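Local coordinates for 2-methyl-3-hydroxypyridine-5-carboxylic acid oxygenase (Mesorhizobium loti, PDB 3ALJ), which probably uses its bound FAD and molecular oxygen to oxygenate and open the pyridine ring of 2-methyl-3-hydroxypyridine-5-carboxylate, a step in vitamin B6 breakdown, at residues K274-L285 with E322-R333. Sequence-based numbering, arbitrary orientation. Where two conformers were deposited one is given.
Sequences KLDSWTRGKVAL and EDALVAWETRIR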
loop_
_atom_site.group_PDB
_atom_site.type_symbol
_atom_site.label_atom_id
_atom_site.label_comp_id
_atom_site.label_asym_id
_atom_site.label_seq_id
_atom_site.Cartn_x
_atom_site.Cartn_y
_atom_site.Cartn_z
ATOM N N LYS A 274 -12.080 -1.467 -9.627
ATOM C CA LYS A 274 -11.527 -1.687 -10.971
ATOM C C LYS A 274 -12.348 -0.795 -11.941
ATOM O O LYS A 274 -13.593 -0.796 -11.778
ATOM C CB LYS A 274 -11.590 -3.158 -11.479
ATOM C CG LYS A 274 -10.767 -3.323 -12.820
ATOM C CD LYS A 274 -10.687 -4.828 -13.071
ATOM C CE LYS A 274 -9.917 -4.971 -14.369
ATOM N NZ LYS A 274 -9.758 -6.530 -14.557
ATOM N N LEU A 275 -11.638 -0.051 -12.812
ATOM C CA LEU A 275 -12.311 0.977 -13.638
ATOM C C LEU A 275 -12.146 0.719 -15.144
ATOM O O LEU A 275 -11.163 0.166 -15.537
ATOM C CB LEU A 275 -11.695 2.356 -13.391
ATOM C CG LEU A 275 -11.733 2.960 -11.988
ATOM C CD1 LEU A 275 -11.239 4.442 -11.943
ATOM C CD2 LEU A 275 -12.739 2.632 -11.040
ATOM N N ASP A 276 -13.102 1.251 -15.911
ATOM C CA ASP A 276 -13.072 1.224 -17.414
ATOM C C ASP A 276 -11.738 1.888 -17.885
ATOM O O ASP A 276 -11.045 1.458 -18.835
ATOM C CB ASP A 276 -14.349 1.906 -17.982
ATOM C CG ASP A 276 -14.396 1.888 -19.507
ATOM O OD1 ASP A 276 -14.386 2.997 -20.106
ATOM O OD2 ASP A 276 -14.470 0.768 -20.042
ATOM N N SER A 277 -11.445 3.022 -17.253
ATOM C CA SER A 277 -10.278 3.812 -17.589
ATOM C C SER A 277 -9.800 4.592 -16.422
ATOM O O SER A 277 -10.562 4.682 -15.433
ATOM C CB SER A 277 -10.560 4.730 -18.827
ATOM O OG SER A 277 -11.418 5.766 -18.368
ATOM N N TRP A 278 -8.605 5.144 -16.523
ATOM C CA TRP A 278 -7.993 5.912 -15.369
ATOM C C TRP A 278 -7.853 7.366 -15.630
ATOM O O TRP A 278 -7.354 8.110 -14.811
ATOM C CB TRP A 278 -6.580 5.344 -15.066
ATOM C CG TRP A 278 -6.586 3.939 -14.547
ATOM C CD1 TRP A 278 -7.660 3.115 -14.220
ATOM C CD2 TRP A 278 -5.421 3.173 -14.285
ATOM N NE1 TRP A 278 -7.202 1.857 -13.755
ATOM C CE2 TRP A 278 -5.828 1.914 -13.792
ATOM C CE3 TRP A 278 -4.067 3.446 -14.379
ATOM C CZ2 TRP A 278 -4.892 0.947 -13.371
ATOM C CZ3 TRP A 278 -3.138 2.481 -14.016
ATOM C CH2 TRP A 278 -3.554 1.265 -13.508
ATOM N N THR A 279 -8.365 7.837 -16.798
ATOM C CA THR A 279 -8.076 9.238 -17.223
ATOM C C THR A 279 -9.332 9.843 -17.829
ATOM O O THR A 279 -10.208 9.132 -18.357
ATOM C CB THR A 279 -6.991 9.288 -18.325
ATOM O OG1 THR A 279 -7.481 8.635 -19.511
ATOM C CG2 THR A 279 -5.709 8.580 -17.815
ATOM N N ARG A 280 -9.376 11.158 -17.706
ATOM C CA ARG A 280 -10.433 11.896 -18.459
ATOM C C ARG A 280 -9.894 13.297 -18.638
ATOM O O ARG A 280 -9.753 14.039 -17.711
ATOM C CB ARG A 280 -11.782 11.817 -17.730
ATOM C CG ARG A 280 -12.937 12.216 -18.661
ATOM C CD ARG A 280 -13.362 10.966 -19.389
ATOM N NE ARG A 280 -13.669 9.857 -18.492
ATOM C CZ ARG A 280 -14.838 9.646 -17.911
ATOM N NH1 ARG A 280 -14.974 8.539 -17.174
ATOM N NH2 ARG A 280 -15.861 10.468 -18.068
ATOM N N GLY A 281 -9.595 13.646 -19.894
ATOM C CA GLY A 281 -9.009 14.951 -20.090
ATOM C C GLY A 281 -7.706 15.141 -19.310
ATOM O O GLY A 281 -6.709 14.389 -19.566
ATOM N N LYS A 282 -7.646 16.175 -18.491
ATOM C CA LYS A 282 -6.459 16.485 -17.709
ATOM C C LYS A 282 -6.497 15.806 -16.305
ATOM O O LYS A 282 -5.632 16.140 -15.537
ATOM C CB LYS A 282 -6.284 17.970 -17.526
ATOM C CG LYS A 282 -6.066 18.741 -18.919
ATOM C CD LYS A 282 -6.181 20.286 -18.625
ATOM C CE LYS A 282 -6.560 21.193 -19.842
ATOM N NZ LYS A 282 -5.519 20.914 -20.783
ATOM N N VAL A 283 -7.447 14.901 -16.107
ATOM C CA VAL A 283 -7.558 14.190 -14.784
ATOM C C VAL A 283 -6.994 12.783 -14.929
ATOM O O VAL A 283 -7.356 12.008 -15.794
ATOM C CB VAL A 283 -9.039 14.084 -14.415
ATOM C CG1 VAL A 283 -9.185 13.216 -13.132
ATOM C CG2 VAL A 283 -9.619 15.536 -14.133
ATOM N N ALA A 284 -6.088 12.416 -13.970
ATOM C CA ALA A 284 -5.587 11.013 -13.858
ATOM C C ALA A 284 -5.919 10.525 -12.493
ATOM O O ALA A 284 -5.671 11.215 -11.463
ATOM C CB ALA A 284 -4.125 10.990 -14.006
ATOM N N LEU A 285 -6.452 9.317 -12.479
ATOM C CA LEU A 285 -6.771 8.596 -11.184
ATOM C C LEU A 285 -5.595 7.664 -10.871
ATOM O O LEU A 285 -5.209 6.857 -11.721
ATOM C CB LEU A 285 -8.027 7.753 -11.353
ATOM C CG LEU A 285 -9.241 8.641 -11.775
ATOM C CD1 LEU A 285 -10.451 7.698 -11.877
ATOM C CD2 LEU A 285 -9.542 9.790 -10.788
ATOM N N GLU A 322 -3.239 15.730 -21.968
ATOM C CA GLU A 322 -4.264 14.691 -22.301
ATOM C C GLU A 322 -3.690 13.477 -22.974
ATOM O O GLU A 322 -4.014 12.334 -22.641
ATOM C CB GLU A 322 -5.418 15.347 -23.136
ATOM C CG GLU A 322 -6.194 16.400 -22.401
ATOM C CD GLU A 322 -5.674 17.833 -22.559
ATOM O OE1 GLU A 322 -4.469 18.170 -22.778
ATOM O OE2 GLU A 322 -6.566 18.735 -22.347
ATOM N N ASP A 323 -2.793 13.721 -23.935
ATOM C CA ASP A 323 -2.194 12.624 -24.599
ATOM C C ASP A 323 -1.209 11.852 -23.700
ATOM O O ASP A 323 -1.101 10.635 -23.830
ATOM C CB ASP A 323 -1.423 13.111 -25.856
ATOM C CG ASP A 323 -2.333 13.540 -26.982
ATOM O OD1 ASP A 323 -3.544 13.254 -26.956
ATOM O OD2 ASP A 323 -1.738 14.114 -27.914
ATOM N N ALA A 324 -0.453 12.574 -22.879
ATOM C CA ALA A 324 0.449 11.885 -21.908
ATOM C C ALA A 324 -0.299 10.968 -20.984
ATOM O O ALA A 324 0.209 9.854 -20.693
ATOM C CB ALA A 324 1.266 12.836 -21.118
ATOM N N LEU A 325 -1.465 11.400 -20.575
ATOM C CA LEU A 325 -2.278 10.511 -19.698
ATOM C C LEU A 325 -2.757 9.250 -20.335
ATOM O O LEU A 325 -2.748 8.164 -19.723
ATOM C CB LEU A 325 -3.511 11.266 -19.103
ATOM C CG LEU A 325 -3.134 12.087 -17.822
ATOM C CD1 LEU A 325 -1.846 12.810 -17.689
ATOM C CD2 LEU A 325 -4.348 13.024 -17.363
ATOM N N VAL A 326 -3.213 9.326 -21.615
ATOM C CA VAL A 326 -3.595 8.172 -22.316
ATOM C C VAL A 326 -2.338 7.261 -22.526
ATOM O O VAL A 326 -2.437 6.027 -22.349
ATOM C CB VAL A 326 -4.243 8.642 -23.649
ATOM C CG1 VAL A 326 -4.428 7.430 -24.667
ATOM C CG2 VAL A 326 -5.630 9.177 -23.379
ATOM N N ALA A 327 -1.184 7.853 -22.862
ATOM C CA ALA A 327 -0.033 6.964 -23.105
ATOM C C ALA A 327 0.336 6.262 -21.779
ATOM O O ALA A 327 0.771 5.117 -21.801
ATOM C CB ALA A 327 1.132 7.795 -23.593
ATOM N N TRP A 328 0.204 7.022 -20.692
ATOM C CA TRP A 328 0.584 6.442 -19.361
ATOM C C TRP A 328 -0.266 5.250 -19.006
ATOM O O TRP A 328 0.270 4.171 -18.656
ATOM C CB TRP A 328 0.339 7.514 -18.339
ATOM C CG TRP A 328 0.253 7.062 -16.886
ATOM C CD1 TRP A 328 1.304 6.609 -16.076
ATOM C CD2 TRP A 328 -0.945 7.101 -16.069
ATOM N NE1 TRP A 328 0.791 6.308 -14.795
ATOM C CE2 TRP A 328 -0.567 6.595 -14.814
ATOM C CE3 TRP A 328 -2.303 7.461 -16.301
ATOM C CZ2 TRP A 328 -1.441 6.591 -13.730
ATOM C CZ3 TRP A 328 -3.194 7.372 -15.238
ATOM C CH2 TRP A 328 -2.759 6.862 -14.005
ATOM N N GLU A 329 -1.588 5.382 -19.055
ATOM C CA GLU A 329 -2.421 4.219 -18.791
ATOM C C GLU A 329 -2.109 3.016 -19.690
ATOM O O GLU A 329 -2.004 1.863 -19.267
ATOM C CB GLU A 329 -3.941 4.567 -18.770
ATOM C CG GLU A 329 -4.836 3.406 -18.436
ATOM C CD GLU A 329 -6.340 3.740 -18.451
ATOM O OE1 GLU A 329 -6.712 4.890 -18.543
ATOM O OE2 GLU A 329 -7.069 2.737 -18.479
ATOM N N THR A 330 -2.013 3.338 -20.978
ATOM C CA THR A 330 -1.718 2.254 -21.929
ATOM C C THR A 330 -0.408 1.509 -21.549
ATOM O O THR A 330 -0.334 0.282 -21.668
ATOM C CB THR A 330 -1.564 2.891 -23.364
ATOM O OG1 THR A 330 -2.873 3.333 -23.715
ATOM C CG2 THR A 330 -1.153 1.770 -24.407
ATOM N N ARG A 331 0.626 2.265 -21.155
ATOM C CA ARG A 331 1.940 1.674 -20.858
ATOM C C ARG A 331 1.953 0.841 -19.572
ATOM O O ARG A 331 2.496 -0.211 -19.487
ATOM C CB ARG A 331 2.949 2.844 -20.709
ATOM C CG ARG A 331 4.361 2.367 -20.414
ATOM C CD ARG A 331 5.297 3.485 -20.559
ATOM N NE ARG A 331 5.221 4.550 -19.537
ATOM C CZ ARG A 331 5.965 4.566 -18.406
ATOM N NH1 ARG A 331 6.740 3.512 -18.129
ATOM N NH2 ARG A 331 5.920 5.618 -17.510
ATOM N N ILE A 332 1.301 1.431 -18.534
ATOM C CA ILE A 332 1.540 0.880 -17.193
ATOM C C ILE A 332 0.383 0.051 -16.659
ATOM O O ILE A 332 0.550 -0.800 -15.748
ATOM C CB ILE A 332 1.873 2.136 -16.205
ATOM C CG1 ILE A 332 2.827 1.652 -15.222
ATOM C CG2 ILE A 332 0.569 2.822 -15.551
ATOM C CD1 ILE A 332 4.314 1.493 -15.891
ATOM N N ARG A 333 -0.862 0.261 -17.141
ATOM C CA ARG A 333 -1.991 -0.406 -16.515
ATOM C C ARG A 333 -1.924 -1.910 -16.564
ATOM O O ARG A 333 -2.321 -2.552 -15.607
ATOM C CB ARG A 333 -3.332 0.178 -16.943
ATOM C CG ARG A 333 -4.483 -0.650 -16.553
ATOM C CD ARG A 333 -5.812 -0.101 -17.042
ATOM N NE ARG A 333 -6.747 -0.851 -16.412
ATOM C CZ ARG A 333 -7.984 -0.547 -16.266
ATOM N NH1 ARG A 333 -8.443 0.578 -16.837
ATOM N NH2 ARG A 333 -8.755 -1.392 -15.628
HETATM O O HOH W 1 -6.613 6.390 -20.694
HETATM O O HOH W 2 -6.466 12.180 -21.116
#
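The R333 side chain sets CG trans to the backbone N (chi1 168°) and stays extended to NE, while W278 turns CG away from its own carbonyl carbon (chi1 -66°), which brings one indole face against the arginine chain. Here the edge of the FAD-binding sheet, a β-hairpin with a type II' turn from R280 to V283, packs on helix 321-349. The evidence is a CH-π contact: R333 CB lies 3.8 Å from the centroid of the W278 six-membered ring, over its face. Farther out, the guanidinium runs nearly parallel to the indole, planes 14° apart, with W278 NE1 over the guanidinium centre. Both terminal nitrogens grip one acceptor, L275 O, NH2 at 2.9 Å and NH1 at 3.0 Å. NH1 also forms a salt bridge with E329 OE2, and NE with D337. Cutting R333 back to an alanine removes both donors to L275 O and would probably leave E329 and D337 without their cation and part of the W278 face uncovered. At the turn, K282 NZ meets E322 OE2 in a salt bridge of 2.9 Å; beyond it, on strand 283-285, A284 CB packs 3.9 Å from L325 CD2. W278 N donates to E329 OE1 over 2.8 Å, approaching from above the carboxylate plane.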